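Local coordinates for exopolysaccharide biosynthesis protein (Pantoea stewartii subsp. stewartii DC283, PDB 6TGF), which probably acts as a glycan hydrolase that modifies the exopolysaccharide of the bacterial biofilm, using a bacteriophage tailspike-like parallel beta-helix, at residues L375-Y387 with G406-N418. Residues are numbered along the deposited sequence; the frame is centred on the assembly and turned at random.
With EDO (1,2-ethanediol), chain L.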
loop_
_atom_site.group_PDB
_atom_site.type_symbol
_atom_site.label_atom_id
_atom_site.label_comp_id
_atom_site.label_asym_id
_atom_site.label_seq_id
_atom_site.Cartn_x
_atom_site.Cartn_y
_atom_site.Cartn_z
ATOM N N LEU B 375 4.184 -19.399 -12.129
ATOM C CA LEU B 375 3.700 -19.873 -10.804
ATOM C C LEU B 375 2.606 -20.931 -11.002
ATOM O O LEU B 375 1.941 -20.909 -12.055
ATOM C CB LEU B 375 3.177 -18.675 -10.003
ATOM C CG LEU B 375 4.136 -17.491 -9.875
ATOM C CD1 LEU B 375 3.493 -16.359 -9.091
ATOM C CD2 LEU B 375 5.448 -17.907 -9.226
ATOM N N LEU B 376 2.430 -21.817 -10.017
ATOM C CA LEU B 376 1.471 -22.953 -10.067
ATOM C C LEU B 376 0.694 -23.038 -8.747
ATOM O O LEU B 376 1.329 -22.943 -7.682
ATOM C CB LEU B 376 2.253 -24.243 -10.335
ATOM C CG LEU B 376 1.410 -25.492 -10.586
ATOM C CD1 LEU B 376 0.557 -25.342 -11.837
ATOM C CD2 LEU B 376 2.298 -26.722 -10.692
ATOM N N ASP B 377 -0.629 -23.214 -8.828
ATOM C CA ASP B 377 -1.539 -23.394 -7.664
ATOM C C ASP B 377 -1.241 -22.313 -6.617
ATOM O O ASP B 377 -1.034 -22.661 -5.436
ATOM C CB ASP B 377 -1.397 -24.799 -7.075
ATOM C CG ASP B 377 -1.749 -25.915 -8.043
ATOM O OD1 ASP B 377 -2.568 -25.673 -8.951
ATOM O OD2 ASP B 377 -1.200 -27.020 -7.876
ATOM N N THR B 378 -1.217 -21.050 -7.046
ATOM C CA THR B 378 -0.893 -19.872 -6.199
ATOM C C THR B 378 -1.961 -19.717 -5.110
ATOM O O THR B 378 -3.160 -19.723 -5.453
ATOM C CB THR B 378 -0.768 -18.604 -7.053
ATOM O OG1 THR B 378 0.287 -18.813 -7.990
ATOM C CG2 THR B 378 -0.488 -17.367 -6.231
ATOM N N LEU B 379 -1.530 -19.587 -3.851
ATOM C CA LEU B 379 -2.403 -19.307 -2.681
ATOM C C LEU B 379 -2.332 -17.820 -2.321
ATOM O O LEU B 379 -3.319 -17.306 -1.764
ATOM C CB LEU B 379 -1.961 -20.178 -1.501
ATOM C CG LEU B 379 -2.273 -21.667 -1.627
ATOM C CD1 LEU B 379 -1.685 -22.438 -0.457
ATOM C CD2 LEU B 379 -3.772 -21.908 -1.721
ATOM N N ASP B 380 -1.201 -17.168 -2.610
ATOM C CA ASP B 380 -0.952 -15.728 -2.331
ATOM C C ASP B 380 0.264 -15.278 -3.148
ATOM O O ASP B 380 1.333 -15.905 -3.007
ATOM C CB ASP B 380 -0.750 -15.490 -0.832
ATOM C CG ASP B 380 -0.657 -14.025 -0.437
ATOM O OD1 ASP B 380 -1.696 -13.335 -0.499
ATOM O OD2 ASP B 380 0.454 -13.584 -0.075
ATOM N N CYS B 381 0.099 -14.244 -3.981
ATOM C CA CYS B 381 1.157 -13.692 -4.869
ATOM C C CYS B 381 1.159 -12.163 -4.783
ATOM O O CYS B 381 0.171 -11.548 -5.227
ATOM C CB CYS B 381 0.947 -14.139 -6.310
ATOM S SG CYS B 381 2.199 -13.525 -7.466
ATOM N N LYS B 382 2.224 -11.588 -4.220
ATOM C CA LYS B 382 2.459 -10.122 -4.152
ATOM C C LYS B 382 3.666 -9.787 -5.031
ATOM O O LYS B 382 4.779 -10.229 -4.697
ATOM C CB LYS B 382 2.670 -9.673 -2.702
ATOM C CG LYS B 382 1.402 -9.232 -1.984
ATOM C CD LYS B 382 1.283 -9.739 -0.564
ATOM C CE LYS B 382 -0.114 -9.576 -0.007
ATOM N NZ LYS B 382 -0.353 -10.466 1.152
ATOM N N ILE B 383 3.434 -9.058 -6.126
ATOM C CA ILE B 383 4.499 -8.538 -7.032
ATOM C C ILE B 383 4.363 -7.012 -7.082
ATOM O O ILE B 383 3.453 -6.522 -7.772
ATOM C CB ILE B 383 4.426 -9.197 -8.425
ATOM C CG1 ILE B 383 4.067 -10.684 -8.328
ATOM C CG2 ILE B 383 5.732 -8.974 -9.177
ATOM C CD1 ILE B 383 4.067 -11.421 -9.650
ATOM N N ASP B 384 5.221 -6.308 -6.337
ATOM C CA ASP B 384 5.234 -4.826 -6.208
ATOM C C ASP B 384 6.478 -4.274 -6.915
ATOM O O ASP B 384 7.500 -4.986 -6.947
ATOM C CB ASP B 384 5.206 -4.404 -4.737
ATOM C CG ASP B 384 5.100 -2.902 -4.530
ATOM O OD1 ASP B 384 4.145 -2.302 -5.062
ATOM O OD2 ASP B 384 5.980 -2.343 -3.846
ATOM N N GLN B 385 6.382 -3.055 -7.457
ATOM C CA GLN B 385 7.502 -2.328 -8.116
ATOM C C GLN B 385 8.231 -3.265 -9.087
ATOM O O GLN B 385 9.406 -3.575 -8.831
ATOM C CB GLN B 385 8.473 -1.779 -7.071
ATOM C CG GLN B 385 7.978 -0.523 -6.374
ATOM C CD GLN B 385 9.109 0.185 -5.670
ATOM O OE1 GLN B 385 9.587 1.226 -6.116
ATOM N NE2 GLN B 385 9.563 -0.394 -4.569
ATOM N N TRP B 386 7.555 -3.706 -10.150
ATOM C CA TRP B 386 8.165 -4.534 -11.225
ATOM C C TRP B 386 7.986 -3.836 -12.575
ATOM O O TRP B 386 6.934 -3.207 -12.790
ATOM C CB TRP B 386 7.607 -5.962 -11.235
ATOM C CG TRP B 386 6.124 -6.071 -11.411
ATOM C CD1 TRP B 386 5.173 -5.970 -10.439
ATOM C CD2 TRP B 386 5.417 -6.343 -12.634
ATOM N NE1 TRP B 386 3.926 -6.153 -10.969
ATOM C CE2 TRP B 386 4.042 -6.383 -12.314
ATOM C CE3 TRP B 386 5.806 -6.551 -13.962
ATOM C CZ2 TRP B 386 3.060 -6.612 -13.276
ATOM C CZ3 TRP B 386 4.834 -6.782 -14.912
ATOM C CH2 TRP B 386 3.480 -6.812 -14.571
ATOM N N TYR B 387 9.000 -3.944 -13.435
ATOM C CA TYR B 387 9.087 -3.257 -14.748
ATOM C C TYR B 387 9.479 -4.292 -15.809
ATOM O O TYR B 387 10.379 -5.108 -15.540
ATOM C CB TYR B 387 10.060 -2.077 -14.643
ATOM C CG TYR B 387 9.820 -1.169 -13.460
ATOM C CD1 TYR B 387 10.296 -1.493 -12.198
ATOM C CD2 TYR B 387 9.107 0.011 -13.596
ATOM C CE1 TYR B 387 10.071 -0.671 -11.105
ATOM C CE2 TYR B 387 8.874 0.846 -12.514
ATOM C CZ TYR B 387 9.358 0.504 -11.263
ATOM O OH TYR B 387 9.134 1.318 -10.191
ATOM N N GLY B 406 -12.281 -28.830 -9.526
ATOM C CA GLY B 406 -12.224 -28.929 -8.059
ATOM C C GLY B 406 -10.788 -28.881 -7.589
ATOM O O GLY B 406 -9.880 -28.989 -8.436
ATOM N N ASN B 407 -10.590 -28.716 -6.283
ATOM C CA ASN B 407 -9.254 -28.717 -5.637
ATOM C C ASN B 407 -8.410 -27.580 -6.240
ATOM O O ASN B 407 -8.672 -26.411 -5.879
ATOM C CB ASN B 407 -8.631 -30.117 -5.722
ATOM C CG ASN B 407 -7.993 -30.565 -4.424
ATOM O OD1 ASN B 407 -7.994 -29.835 -3.435
ATOM N ND2 ASN B 407 -7.456 -31.774 -4.411
ATOM N N TRP B 408 -7.456 -27.895 -7.125
ATOM C CA TRP B 408 -6.472 -26.932 -7.692
ATOM C C TRP B 408 -6.825 -26.620 -9.149
ATOM O O TRP B 408 -6.186 -27.191 -10.050
ATOM C CB TRP B 408 -5.054 -27.492 -7.543
ATOM C CG TRP B 408 -4.801 -28.039 -6.174
ATOM C CD1 TRP B 408 -4.968 -29.329 -5.760
ATOM C CD2 TRP B 408 -4.387 -27.295 -5.016
ATOM N NE1 TRP B 408 -4.666 -29.443 -4.430
ATOM C CE2 TRP B 408 -4.306 -28.213 -3.946
ATOM C CE3 TRP B 408 -4.068 -25.952 -4.781
ATOM C CZ2 TRP B 408 -3.918 -27.825 -2.665
ATOM C CZ3 TRP B 408 -3.683 -25.571 -3.515
ATOM C CH2 TRP B 408 -3.609 -26.497 -2.473
ATOM N N ASP B 409 -7.802 -25.734 -9.360
ATOM C CA ASP B 409 -8.311 -25.348 -10.705
ATOM C C ASP B 409 -8.344 -23.819 -10.850
ATOM O O ASP B 409 -9.076 -23.339 -11.741
ATOM C CB ASP B 409 -9.691 -25.965 -10.957
ATOM C CG ASP B 409 -10.788 -25.458 -10.034
ATOM O OD1 ASP B 409 -10.455 -24.830 -9.008
ATOM O OD2 ASP B 409 -11.970 -25.697 -10.349
ATOM N N HIS B 410 -7.585 -23.080 -10.030
ATOM C CA HIS B 410 -7.530 -21.593 -10.067
ATOM C C HIS B 410 -6.324 -21.064 -9.281
ATOM O O HIS B 410 -5.600 -21.877 -8.673
ATOM C CB HIS B 410 -8.850 -20.995 -9.556
ATOM C CG HIS B 410 -9.091 -21.180 -8.096
ATOM N ND1 HIS B 410 -9.399 -22.408 -7.546
ATOM C CD2 HIS B 410 -9.092 -20.297 -7.074
ATOM C CE1 HIS B 410 -9.566 -22.276 -6.246
ATOM N NE2 HIS B 410 -9.385 -20.990 -5.931
ATOM N N SER B 411 -6.122 -19.743 -9.330
ATOM C CA SER B 411 -5.110 -18.976 -8.557
ATOM C C SER B 411 -5.832 -18.081 -7.544
ATOM O O SER B 411 -6.989 -17.708 -7.814
ATOM C CB SER B 411 -4.228 -18.173 -9.479
ATOM O OG SER B 411 -3.593 -19.012 -10.436
ATOM N N THR B 412 -5.182 -17.752 -6.424
ATOM C CA THR B 412 -5.794 -17.017 -5.283
ATOM C C THR B 412 -4.873 -15.880 -4.824
ATOM O O THR B 412 -3.643 -16.073 -4.826
ATOM C CB THR B 412 -6.113 -17.975 -4.127
ATOM O OG1 THR B 412 -6.982 -18.991 -4.630
ATOM C CG2 THR B 412 -6.765 -17.288 -2.946
ATOM N N ALA B 413 -5.470 -14.745 -4.445
ATOM C CA ALA B 413 -4.823 -13.598 -3.764
ATOM C C ALA B 413 -3.582 -13.142 -4.543
ATOM O O ALA B 413 -2.491 -13.071 -3.942
ATOM C CB ALA B 413 -4.491 -13.977 -2.342
ATOM N N ILE B 414 -3.754 -12.842 -5.834
ATOM C CA ILE B 414 -2.714 -12.205 -6.696
ATOM C C ILE B 414 -2.839 -10.689 -6.511
ATOM O O ILE B 414 -3.934 -10.158 -6.777
ATOM C CB ILE B 414 -2.870 -12.608 -8.180
ATOM C CG1 ILE B 414 -3.043 -14.119 -8.373
ATOM C CG2 ILE B 414 -1.719 -12.050 -9.008
ATOM C CD1 ILE B 414 -1.757 -14.901 -8.486
ATOM N N GLU B 415 -1.773 -10.023 -6.059
ATOM C CA GLU B 415 -1.743 -8.548 -5.863
ATOM C C GLU B 415 -0.562 -7.960 -6.646
ATOM O O GLU B 415 0.576 -8.030 -6.143
ATOM C CB GLU B 415 -1.673 -8.207 -4.373
ATOM C CG GLU B 415 -1.722 -6.715 -4.096
ATOM C CD GLU B 415 -1.920 -6.344 -2.636
ATOM O OE1 GLU B 415 -2.324 -5.199 -2.376
ATOM O OE2 GLU B 415 -1.662 -7.199 -1.765
ATOM N N LEU B 416 -0.837 -7.417 -7.836
ATOM C CA LEU B 416 0.150 -6.704 -8.692
ATOM C C LEU B 416 -0.011 -5.200 -8.459
ATOM O O LEU B 416 -1.140 -4.703 -8.629
ATOM C CB LEU B 416 -0.095 -7.053 -10.162
ATOM C CG LEU B 416 -0.281 -8.536 -10.480
ATOM C CD1 LEU B 416 -0.703 -8.717 -11.928
ATOM C CD2 LEU B 416 0.987 -9.326 -10.188
ATOM N N SER B 417 1.066 -4.505 -8.084
ATOM C CA SER B 417 1.034 -3.062 -7.722
ATOM C C SER B 417 2.284 -2.333 -8.234
ATOM O O SER B 417 3.366 -2.951 -8.263
ATOM C CB SER B 417 0.869 -2.893 -6.235
ATOM O OG SER B 417 1.920 -3.536 -5.531
ATOM N N ASN B 418 2.116 -1.063 -8.622
ATOM C CA ASN B 418 3.210 -0.112 -8.961
ATOM C C ASN B 418 4.111 -0.733 -10.034
ATOM O O ASN B 418 5.324 -0.854 -9.787
ATOM C CB ASN B 418 4.003 0.287 -7.712
ATOM C CG ASN B 418 3.133 0.896 -6.634
ATOM O OD1 ASN B 418 2.349 1.804 -6.903
ATOM N ND2 ASN B 418 3.265 0.408 -5.412
HETATM C C1 EDO L . -4.213 -18.090 2.351
HETATM O O1 EDO L . -3.826 -16.746 2.146
HETATM C C2 EDO L . -5.374 -18.491 1.521
HETATM O O2 EDO L . -5.233 -18.154 0.153
HETATM O O HOH W 1 -1.252 -20.217 -9.819
HETATM O O HOH W 2 -2.179 -11.204 -2.184
#
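W408 packs against D377 and reaches on to L379. Its CB lies 3.4 Å from OD1 of D377, and CE3 of its indole sits by the aspartate CB, the carboxylate and ring planes being 37° apart. CD2 of L379 comes to the indole edge, near the ring plane, 4.1 Å from CZ3 of W408. OD2 of D377 is hydrogen-bonded to OG of S401, in the loop between the two segments. Beyond the corner at L379 the chains pair in parallel, C381 to D384 against I414 to S417, as successive rungs of the right-handed parallel beta-helix known from phage tailspikes. Inward, C381 and I383 pack beside I414 and L416, with CD2 of L416 against CD1 of I383 at 3.8 Å. On the outer face the extended E415 crosses K382, its OE2 3.3 Å from CE but 4.6 Å from NZ, which instead makes a weak, long salt bridge to OD2 of D380. The E415 carboxylate takes hydrogen bonds from H441 and N442 of the second subunit, which places this face at the interface between subunits. At the next corner N418 lies alongside D384, whose OD1 accepts two bonds: ND2 of N418 comes to the syn lone pair at 2.9 Å, and OG of S417 to the anti side at 2.6 Å. With CG anti to the carbonyl carbon (chi1 -57°), the N418 amide stands beside that carboxylate, while OD1 of N418 is hydrogen-bonded to NZ of K382 of the third subunit.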